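Local coordinates for protein dermonecrotic toxin (Pasteurella multocida, PDB 2EBF) that acts as a potent mitogen and a toxin that induces bone resorption, here represented by its C-terminal region with a thiol protease-like catalytic triad, at residues Tyr205-Ile210 / Asn259-Gly264; Ser585-Leu590 / Glu601-Ile606. One frame throughout, in Å; residues are numbered along the deposited sequence.

Contact 1. Residues Tyr205-Ile210 / Asn259-Gly264; sequences YVIEDI and NSLYIG
I207 and I263 meet through their CD1 methyls, 3.9 Å apart, diagonally across two neighbouring strands. On this face of the sheet L261 also lies, and helix 288-300 packs against all three through F292 and L296. Farther along, I263 CG2 lies in the plane of the Y205 ring at its edge, 3.8 Å from Y205 CD1; F305 and F314 make edge-to-face contacts with the same ring, and its hydroxyl is bonded to the backbone N of Y267. At the other end I210 presses its CD1 against L261 CB at 3.3 Å, tighter than usual van der Waals contact, and its chi2 (-34°) falls short of a staggered value. V206 and Y262 form a non-hydrogen-bonded pair on the reverse face, with V206 CG2 3.4 Å from Y262 CD2 and V206 CG1 over the ring. The strands, 205-207 and 260-263, run antiparallel in a three-stranded sheet of the C2 region; 205-207 is an outer strand and 260-263 the middle one. Y205 pairs with I263, and I207 with L261, each through two N-H...O bonds. The two linking I207 and L261 lie in their carbonyl planes. Just past the end of strand 205-207, E208 O accepts a bond from S260 OG on a lone pair (2.6 Å), and I210 N reaches N259 O at 2.9 Å. At the rim, where E208 and N259 are exposed, the D209 carboxylate takes a bond from S211 N through OD2.

Contact 2. Residues Ser585-Leu590 / Glu601-Ile606; sequences SRLPLL and ELMQKI
L602 opens the contact by bringing its CD2 methyl to 3.5 Å from the backbone O of L590. Its CG stands anti to the backbone N (chi1 178°), which directs the branch toward helix 583-591. That carbonyl oxygen accepts a hydrogen bond from S593 OG, so the methyl packs beside a polar atom that already has a partner. The L602 side chain also touches F671 and F673 of strand 660-673.

M603 lies one residue on and reaches across by a different route. The chain is bent at both chi2 (-44°) and chi3 (-67°), and its terminal CE meets CD1 of L587 at 3.6 Å, the two side chains crossing at a slant. The same methyl lies 4.2 Å from L590 CD1, a looser contact, so CE is the point at which M603 touches both leucines. L587 itself is exposed, and this flank of the contact lies toward the surface.

I606 ends the segment one turn beyond L602. I606 CD1 and the L590 methyls meet tip to tip, I606 CD1 lying 3.8 Å from L590 CD2 and 4.0 Å from L590 CD1. I698 also touches I606, and P700 touches L590, so strand 697-700 meets both helices.

The axes of the short segments stay 11.9 Å apart at 129°, wider than close helix packing, and the gap is bridged mainly by the ends of apolar side chains. The arrangement is two successive helices of the C3 region, joined by a short connection and laid against its antiparallel sheet.

In the fold
Contacts 1 and 2 occupy different regions of the toxin, C2 and C3, on opposite sides of the chain's centre, with their own centres about 70 Å apart and nearest atoms about 52 Å apart; they share no helix or strand. Both are largely buried, yet each has an exposed border. Contact 1 joins strands within one sheet and depends on directional backbone bonds, with apolar packing on both faces and a polar rim where the chain turns away. Contact 2 joins two successive, steeply inclined helices that both rest on a sheet, is smaller (199 against 554 Å² buried), and depends mainly on the ends of apolar side chains.

Contact 1. Residues Tyr205-Ile210 / Asn259-Gly264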
ATOM      1  N   TYR A 205      -4.917  12.439  20.175  1.00 34.23           N
ATOM      2  CA  TYR A 205      -4.049  12.189  21.324  1.00 33.74           C
ATOM      3  C   TYR A 205      -4.709  12.574  22.646  1.00 33.99           C
ATOM      4  O   TYR A 205      -5.483  13.532  22.719  1.00 33.53           O
ATOM      5  CB  TYR A 205      -2.703  12.908  21.168  1.00 33.18           C
ATOM      6  CG  TYR A 205      -2.176  12.936  19.740  1.00 32.40           C
ATOM      7  CD1 TYR A 205      -2.363  14.060  18.936  1.00 31.07           C
ATOM      8  CD2 TYR A 205      -1.506  11.836  19.193  1.00 32.48           C
ATOM      9  CE1 TYR A 205      -1.899  14.098  17.622  1.00 30.76           C
ATOM     10  CE2 TYR A 205      -1.028  11.861  17.870  1.00 31.50           C
ATOM     11  CZ  TYR A 205      -1.231  13.003  17.091  1.00 32.04           C
ATOM     12  OH  TYR A 205      -0.773  13.068  15.786  1.00 30.46           O
ATOM     13  N   VAL A 206      -4.413  11.799  23.684  1.00 34.07           N
ATOM     14  CA  VAL A 206      -4.883  12.110  25.028  1.00 34.78           C
ATOM     15  C   VAL A 206      -3.734  11.991  26.007  1.00 35.24           C
ATOM     16  O   VAL A 206      -3.011  10.992  26.012  1.00 35.27           O
ATOM     17  CB  VAL A 206      -6.056  11.200  25.481  1.00 34.64           C
ATOM     18  CG1 VAL A 206      -6.471  11.512  26.925  1.00 34.46           C
ATOM     19  CG2 VAL A 206      -7.248  11.362  24.567  1.00 34.44           C
ATOM     20  N   ILE A 207      -3.555  13.032  26.815  1.00 36.09           N
ATOM     21  CA  ILE A 207      -2.727  12.936  28.002  1.00 36.79           C
ATOM     22  C   ILE A 207      -3.709  12.708  29.153  1.00 37.52           C
ATOM     23  O   ILE A 207      -4.480  13.603  29.521  1.00 37.24           O
ATOM     24  CB  ILE A 207      -1.847  14.200  28.219  1.00 37.21           C
ATOM     25  CG1 ILE A 207      -0.695  14.253  27.205  1.00 37.25           C
ATOM     26  CG2 ILE A 207      -1.250  14.202  29.621  1.00 36.72           C
ATOM     27  CD1 ILE A 207      -1.100  14.535  25.763  1.00 38.54           C
ATOM     28  N   GLU A 208      -3.693  11.489  29.687  1.00 37.93           N
ATOM     29  CA  GLU A 208      -4.695  11.036  30.649  1.00 38.96           C
ATOM     30  C   GLU A 208      -4.594  11.775  31.988  1.00 38.97           C
ATOM     31  O   GLU A 208      -5.604  12.203  32.541  1.00 38.78           O
ATOM     32  CB  GLU A 208      -4.581   9.518  30.850  1.00 38.71           C
ATOM     33  CG  GLU A 208      -5.584   8.932  31.836  1.00 39.72           C
ATOM     34  CD  GLU A 208      -5.665   7.415  31.788  1.00 40.13           C
ATOM     35  OE1 GLU A 208      -4.729   6.770  31.270  1.00 42.89           O
ATOM     36  OE2 GLU A 208      -6.675   6.862  32.275  1.00 42.31           O
ATOM     37  N   ASP A 209      -3.373  11.917  32.494  1.00 39.49           N
ATOM     38  CA  ASP A 209      -3.135  12.620  33.751  1.00 39.84           C
ATOM     39  C   ASP A 209      -2.252  13.841  33.523  1.00 39.96           C
ATOM     40  O   ASP A 209      -1.049  13.722  33.292  1.00 39.66           O
ATOM     41  CB  ASP A 209      -2.503  11.674  34.779  1.00 39.84           C
ATOM     42  CG  ASP A 209      -2.488  12.249  36.187  1.00 40.37           C
ATOM     43  OD1 ASP A 209      -2.328  11.453  37.132  1.00 41.41           O
ATOM     44  OD2 ASP A 209      -2.636  13.480  36.363  1.00 40.15           O
ATOM     45  N   ILE A 210      -2.869  15.015  33.615  1.00 40.48           N
ATOM     46  CA  ILE A 210      -2.197  16.301  33.420  1.00 41.17           C
ATOM     47  C   ILE A 210      -0.988  16.550  34.347  1.00 41.44           C
ATOM     48  O   ILE A 210      -0.076  17.303  33.992  1.00 41.48           O
ATOM     49  CB  ILE A 210      -3.245  17.466  33.501  1.00 41.52           C
ATOM     50  CG1 ILE A 210      -4.077  17.539  32.210  1.00 41.45           C
ATOM     51  CG2 ILE A 210      -2.609  18.809  33.800  1.00 41.76           C
ATOM     52  CD1 ILE A 210      -3.327  17.164  30.957  1.00 42.21           C
ATOM     53  N   ASN A 259      -8.915  16.722  34.498  1.00 44.53           N
ATOM     54  CA  ASN A 259      -7.514  16.280  34.620  1.00 43.59           C
ATOM     55  C   ASN A 259      -6.930  15.562  33.388  1.00 42.64           C
ATOM     56  O   ASN A 259      -5.788  15.096  33.419  1.00 42.40           O
ATOM     57  CB  ASN A 259      -7.320  15.439  35.895  1.00 43.88           C
ATOM     58  CG  ASN A 259      -5.860  15.304  36.299  1.00 44.55           C
ATOM     59  OD1 ASN A 259      -5.323  14.196  36.349  1.00 45.68           O
ATOM     60  ND2 ASN A 259      -5.213  16.430  36.586  1.00 45.05           N
ATOM     61  N   SER A 260      -7.711  15.483  32.313  1.00 41.52           N
ATOM     62  CA  SER A 260      -7.241  14.894  31.055  1.00 40.57           C
ATOM     63  C   SER A 260      -7.222  15.920  29.926  1.00 40.02           C
ATOM     64  O   SER A 260      -8.157  16.709  29.781  1.00 39.74           O
ATOM     65  CB  SER A 260      -8.100  13.690  30.660  1.00 40.57           C
ATOM     66  OG  SER A 260      -7.970  12.633  31.597  1.00 39.86           O
ATOM     67  N   LEU A 261      -6.154  15.890  29.129  1.00 39.29           N
ATOM     68  CA  LEU A 261      -6.007  16.770  27.968  1.00 38.35           C
ATOM     69  C   LEU A 261      -6.243  16.000  26.671  1.00 38.32           C
ATOM     70  O   LEU A 261      -5.632  14.958  26.434  1.00 37.67           O
ATOM     71  CB  LEU A 261      -4.618  17.409  27.958  1.00 38.44           C
ATOM     72  CG  LEU A 261      -4.095  18.140  26.720  1.00 37.70           C
ATOM     73  CD1 LEU A 261      -4.790  19.474  26.522  1.00 37.67           C
ATOM     74  CD2 LEU A 261      -2.593  18.331  26.835  1.00 37.78           C
ATOM     75  N   TYR A 262      -7.135  16.537  25.843  1.00 37.89           N
ATOM     76  CA  TYR A 262      -7.527  15.921  24.581  1.00 37.65           C
ATOM     77  C   TYR A 262      -7.086  16.813  23.434  1.00 37.77           C
ATOM     78  O   TYR A 262      -7.359  18.019  23.435  1.00 37.47           O
ATOM     79  CB  TYR A 262      -9.044  15.727  24.544  1.00 37.64           C
ATOM     80  CG  TYR A 262      -9.562  14.856  25.666  1.00 37.80           C
ATOM     81  CD1 TYR A 262      -9.820  15.386  26.936  1.00 38.40           C
ATOM     82  CD2 TYR A 262      -9.789  13.502  25.464  1.00 37.29           C
ATOM     83  CE1 TYR A 262     -10.287  14.579  27.969  1.00 37.66           C
ATOM     84  CE2 TYR A 262     -10.253  12.687  26.488  1.00 37.70           C
ATOM     85  CZ  TYR A 262     -10.503  13.230  27.736  1.00 37.99           C
ATOM     86  OH  TYR A 262     -10.964  12.411  28.741  1.00 37.45           O
ATOM     87  N   ILE A 263      -6.398  16.215  22.461  1.00 37.47           N
ATOM     88  CA  ILE A 263      -5.793  16.961  21.365  1.00 37.40           C
ATOM     89  C   ILE A 263      -6.349  16.506  20.012  1.00 37.59           C
ATOM     90  O   ILE A 263      -6.446  15.298  19.736  1.00 37.20           O
ATOM     91  CB  ILE A 263      -4.243  16.844  21.406  1.00 37.26           C
ATOM     92  CG1 ILE A 263      -3.696  17.490  22.688  1.00 37.01           C
ATOM     93  CG2 ILE A 263      -3.609  17.472  20.168  1.00 37.71           C
ATOM     94  CD1 ILE A 263      -2.298  17.037  23.080  1.00 35.72           C
ATOM     95  N   GLY A 264      -6.708  17.482  19.178  1.00 37.40           N
ATOM     96  CA  GLY A 264      -7.251  17.223  17.846  1.00 37.27           C
ATOM     97  C   GLY A 264      -6.346  17.623  16.690  1.00 37.08           C
ATOM     98  O   GLY A 264      -6.651  17.320  15.536  1.00 37.38           O
TER

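Contact 2. Residues Ser585-Leu590 / Glu601-Ile606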
ATOM      1  N   SER A 585     -21.094 -22.598 -27.329  1.00 36.04           N
ATOM      2  CA  SER A 585     -20.684 -21.817 -26.156  1.00 35.87           C
ATOM      3  C   SER A 585     -19.272 -21.258 -26.308  1.00 35.86           C
ATOM      4  O   SER A 585     -18.971 -20.163 -25.823  1.00 35.83           O
ATOM      5  CB  SER A 585     -20.803 -22.646 -24.867  1.00 36.11           C
ATOM      6  OG  SER A 585     -19.851 -23.699 -24.818  1.00 36.22           O
ATOM      7  N   ARG A 586     -18.412 -22.010 -26.990  1.00 35.59           N
ATOM      8  CA  ARG A 586     -17.032 -21.589 -27.218  1.00 35.22           C
ATOM      9  C   ARG A 586     -16.860 -20.474 -28.260  1.00 36.00           C
ATOM     10  O   ARG A 586     -15.836 -19.794 -28.268  1.00 35.72           O
ATOM     11  CB  ARG A 586     -16.171 -22.788 -27.617  1.00 35.16           C
ATOM     12  CG  ARG A 586     -16.058 -23.871 -26.560  1.00 33.71           C
ATOM     13  CD  ARG A 586     -15.261 -25.065 -27.100  1.00 33.57           C
ATOM     14  NE  ARG A 586     -15.277 -26.211 -26.190  1.00 29.57           N
ATOM     15  CZ  ARG A 586     -15.780 -27.408 -26.481  1.00 28.64           C
ATOM     16  NH1 ARG A 586     -16.319 -27.653 -27.676  1.00 29.73           N
ATOM     17  NH2 ARG A 586     -15.736 -28.377 -25.577  1.00 25.97           N
ATOM     18  N   LEU A 587     -17.838 -20.288 -29.145  1.00 36.91           N
ATOM     19  CA  LEU A 587     -17.675 -19.306 -30.227  1.00 38.04           C
ATOM     20  C   LEU A 587     -17.346 -17.881 -29.735  1.00 38.49           C
ATOM     21  O   LEU A 587     -16.381 -17.283 -30.215  1.00 38.30           O
ATOM     22  CB  LEU A 587     -18.863 -19.321 -31.201  1.00 38.05           C
ATOM     23  CG  LEU A 587     -18.736 -18.465 -32.464  1.00 38.79           C
ATOM     24  CD1 LEU A 587     -17.570 -18.915 -33.336  1.00 40.34           C
ATOM     25  CD2 LEU A 587     -20.025 -18.523 -33.246  1.00 38.65           C
ATOM     26  N   PRO A 588     -18.126 -17.338 -28.777  1.00 39.48           N
ATOM     27  CA  PRO A 588     -17.764 -16.020 -28.221  1.00 40.04           C
ATOM     28  C   PRO A 588     -16.315 -15.903 -27.739  1.00 40.54           C
ATOM     29  O   PRO A 588     -15.666 -14.884 -27.986  1.00 41.10           O
ATOM     30  CB  PRO A 588     -18.739 -15.859 -27.050  1.00 40.19           C
ATOM     31  CG  PRO A 588     -19.931 -16.641 -27.474  1.00 39.95           C
ATOM     32  CD  PRO A 588     -19.379 -17.842 -28.182  1.00 39.44           C
ATOM     33  N   LEU A 589     -15.808 -16.943 -27.081  1.00 40.36           N
ATOM     34  CA  LEU A 589     -14.439 -16.931 -26.565  1.00 40.29           C
ATOM     35  C   LEU A 589     -13.442 -16.759 -27.699  1.00 40.44           C
ATOM     36  O   LEU A 589     -12.430 -16.085 -27.541  1.00 40.00           O
ATOM     37  CB  LEU A 589     -14.135 -18.206 -25.767  1.00 39.99           C
ATOM     38  CG  LEU A 589     -15.129 -18.600 -24.664  1.00 40.07           C
ATOM     39  CD1 LEU A 589     -14.703 -19.906 -23.996  1.00 38.91           C
ATOM     40  CD2 LEU A 589     -15.297 -17.487 -23.634  1.00 40.11           C
ATOM     41  N   LEU A 590     -13.747 -17.362 -28.846  1.00 40.73           N
ATOM     42  CA  LEU A 590     -12.874 -17.270 -30.010  1.00 41.56           C
ATOM     43  C   LEU A 590     -12.977 -15.906 -30.689  1.00 42.47           C
ATOM     44  O   LEU A 590     -11.954 -15.280 -30.983  1.00 42.12           O
ATOM     45  CB  LEU A 590     -13.170 -18.399 -31.001  1.00 41.30           C
ATOM     46  CG  LEU A 590     -12.754 -19.805 -30.559  1.00 40.78           C
ATOM     47  CD1 LEU A 590     -13.332 -20.848 -31.502  1.00 41.70           C
ATOM     48  CD2 LEU A 590     -11.240 -19.931 -30.488  1.00 39.41           C
ATOM     49  N   GLU A 601     -10.142 -14.557 -40.557  1.00 39.42           N
ATOM     50  CA  GLU A 601      -8.919 -15.315 -40.777  1.00 38.54           C
ATOM     51  C   GLU A 601      -8.709 -16.360 -39.676  1.00 37.78           C
ATOM     52  O   GLU A 601      -8.377 -17.511 -39.964  1.00 37.65           O
ATOM     53  CB  GLU A 601      -7.712 -14.392 -40.865  1.00 38.69           C
ATOM     54  CG  GLU A 601      -6.443 -15.126 -41.258  1.00 39.43           C
ATOM     55  CD  GLU A 601      -5.221 -14.240 -41.287  1.00 41.15           C
ATOM     56  OE1 GLU A 601      -5.335 -13.033 -40.973  1.00 42.44           O
ATOM     57  OE2 GLU A 601      -4.141 -14.762 -41.627  1.00 41.90           O
ATOM     58  N   LEU A 602      -8.900 -15.949 -38.421  1.00 36.63           N
ATOM     59  CA  LEU A 602      -8.843 -16.875 -37.290  1.00 35.67           C
ATOM     60  C   LEU A 602      -9.771 -18.080 -37.482  1.00 35.10           C
ATOM     61  O   LEU A 602      -9.335 -19.223 -37.343  1.00 35.20           O
ATOM     62  CB  LEU A 602      -9.160 -16.164 -35.968  1.00 35.47           C
ATOM     63  CG  LEU A 602      -9.173 -17.075 -34.728  1.00 35.38           C
ATOM     64  CD1 LEU A 602      -7.777 -17.687 -34.444  1.00 34.09           C
ATOM     65  CD2 LEU A 602      -9.712 -16.355 -33.500  1.00 35.72           C
ATOM     66  N   MET A 603     -11.037 -17.825 -37.806  1.00 34.33           N
ATOM     67  CA  MET A 603     -12.013 -18.907 -37.966  1.00 34.07           C
ATOM     68  C   MET A 603     -11.663 -19.849 -39.125  1.00 33.32           C
ATOM     69  O   MET A 603     -11.919 -21.062 -39.067  1.00 32.98           O
ATOM     70  CB  MET A 603     -13.437 -18.356 -38.120  1.00 34.58           C
ATOM     71  CG  MET A 603     -13.959 -17.554 -36.918  1.00 36.28           C
ATOM     72  SD  MET A 603     -13.627 -18.270 -35.282  1.00 39.87           S
ATOM     73  CE  MET A 603     -14.654 -19.745 -35.347  1.00 39.94           C
ATOM     74  N   GLN A 604     -11.083 -19.277 -40.176  1.00 32.91           N
ATOM     75  CA  GLN A 604     -10.598 -20.036 -41.323  1.00 32.82           C
ATOM     76  C   GLN A 604      -9.469 -21.003 -40.937  1.00 32.17           C
ATOM     77  O   GLN A 604      -9.449 -22.149 -41.376  1.00 31.42           O
ATOM     78  CB  GLN A 604     -10.091 -19.069 -42.380  1.00 33.32           C
ATOM     79  CG  GLN A 604      -9.863 -19.679 -43.730  1.00 36.36           C
ATOM     80  CD  GLN A 604     -10.187 -18.694 -44.818  1.00 41.14           C
ATOM     81  OE1 GLN A 604      -9.385 -17.807 -45.135  1.00 43.63           O
ATOM     82  NE2 GLN A 604     -11.387 -18.817 -45.381  1.00 41.65           N
ATOM     83  N   LYS A 605      -8.533 -20.517 -40.125  1.00 31.62           N
ATOM     84  CA  LYS A 605      -7.422 -21.344 -39.632  1.00 31.44           C
ATOM     85  C   LYS A 605      -7.917 -22.465 -38.728  1.00 30.60           C
ATOM     86  O   LYS A 605      -7.441 -23.602 -38.802  1.00 30.45           O
ATOM     87  CB  LYS A 605      -6.404 -20.487 -38.886  1.00 31.79           C
ATOM     88  CG  LYS A 605      -5.560 -19.610 -39.809  1.00 34.62           C
ATOM     89  CD  LYS A 605      -4.469 -18.873 -39.036  1.00 37.63           C
ATOM     90  CE  LYS A 605      -3.864 -17.752 -39.877  1.00 40.26           C
ATOM     91  NZ  LYS A 605      -3.218 -18.237 -41.140  1.00 40.62           N
ATOM     92  N   ILE A 606      -8.887 -22.130 -37.886  1.00 30.42           N
ATOM     93  CA  ILE A 606      -9.498 -23.082 -36.972  1.00 30.23           C
ATOM     94  C   ILE A 606     -10.232 -24.168 -37.763  1.00 29.96           C
ATOM     95  O   ILE A 606     -10.092 -25.354 -37.467  1.00 29.94           O
ATOM     96  CB  ILE A 606     -10.385 -22.339 -35.935  1.00 30.17           C
ATOM     97  CG1 ILE A 606      -9.490 -21.566 -34.953  1.00 30.62           C
ATOM     98  CG2 ILE A 606     -11.324 -23.292 -35.207  1.00 30.21           C
ATOM     99  CD1 ILE A 606     -10.250 -20.577 -34.076  1.00 31.13           C
TER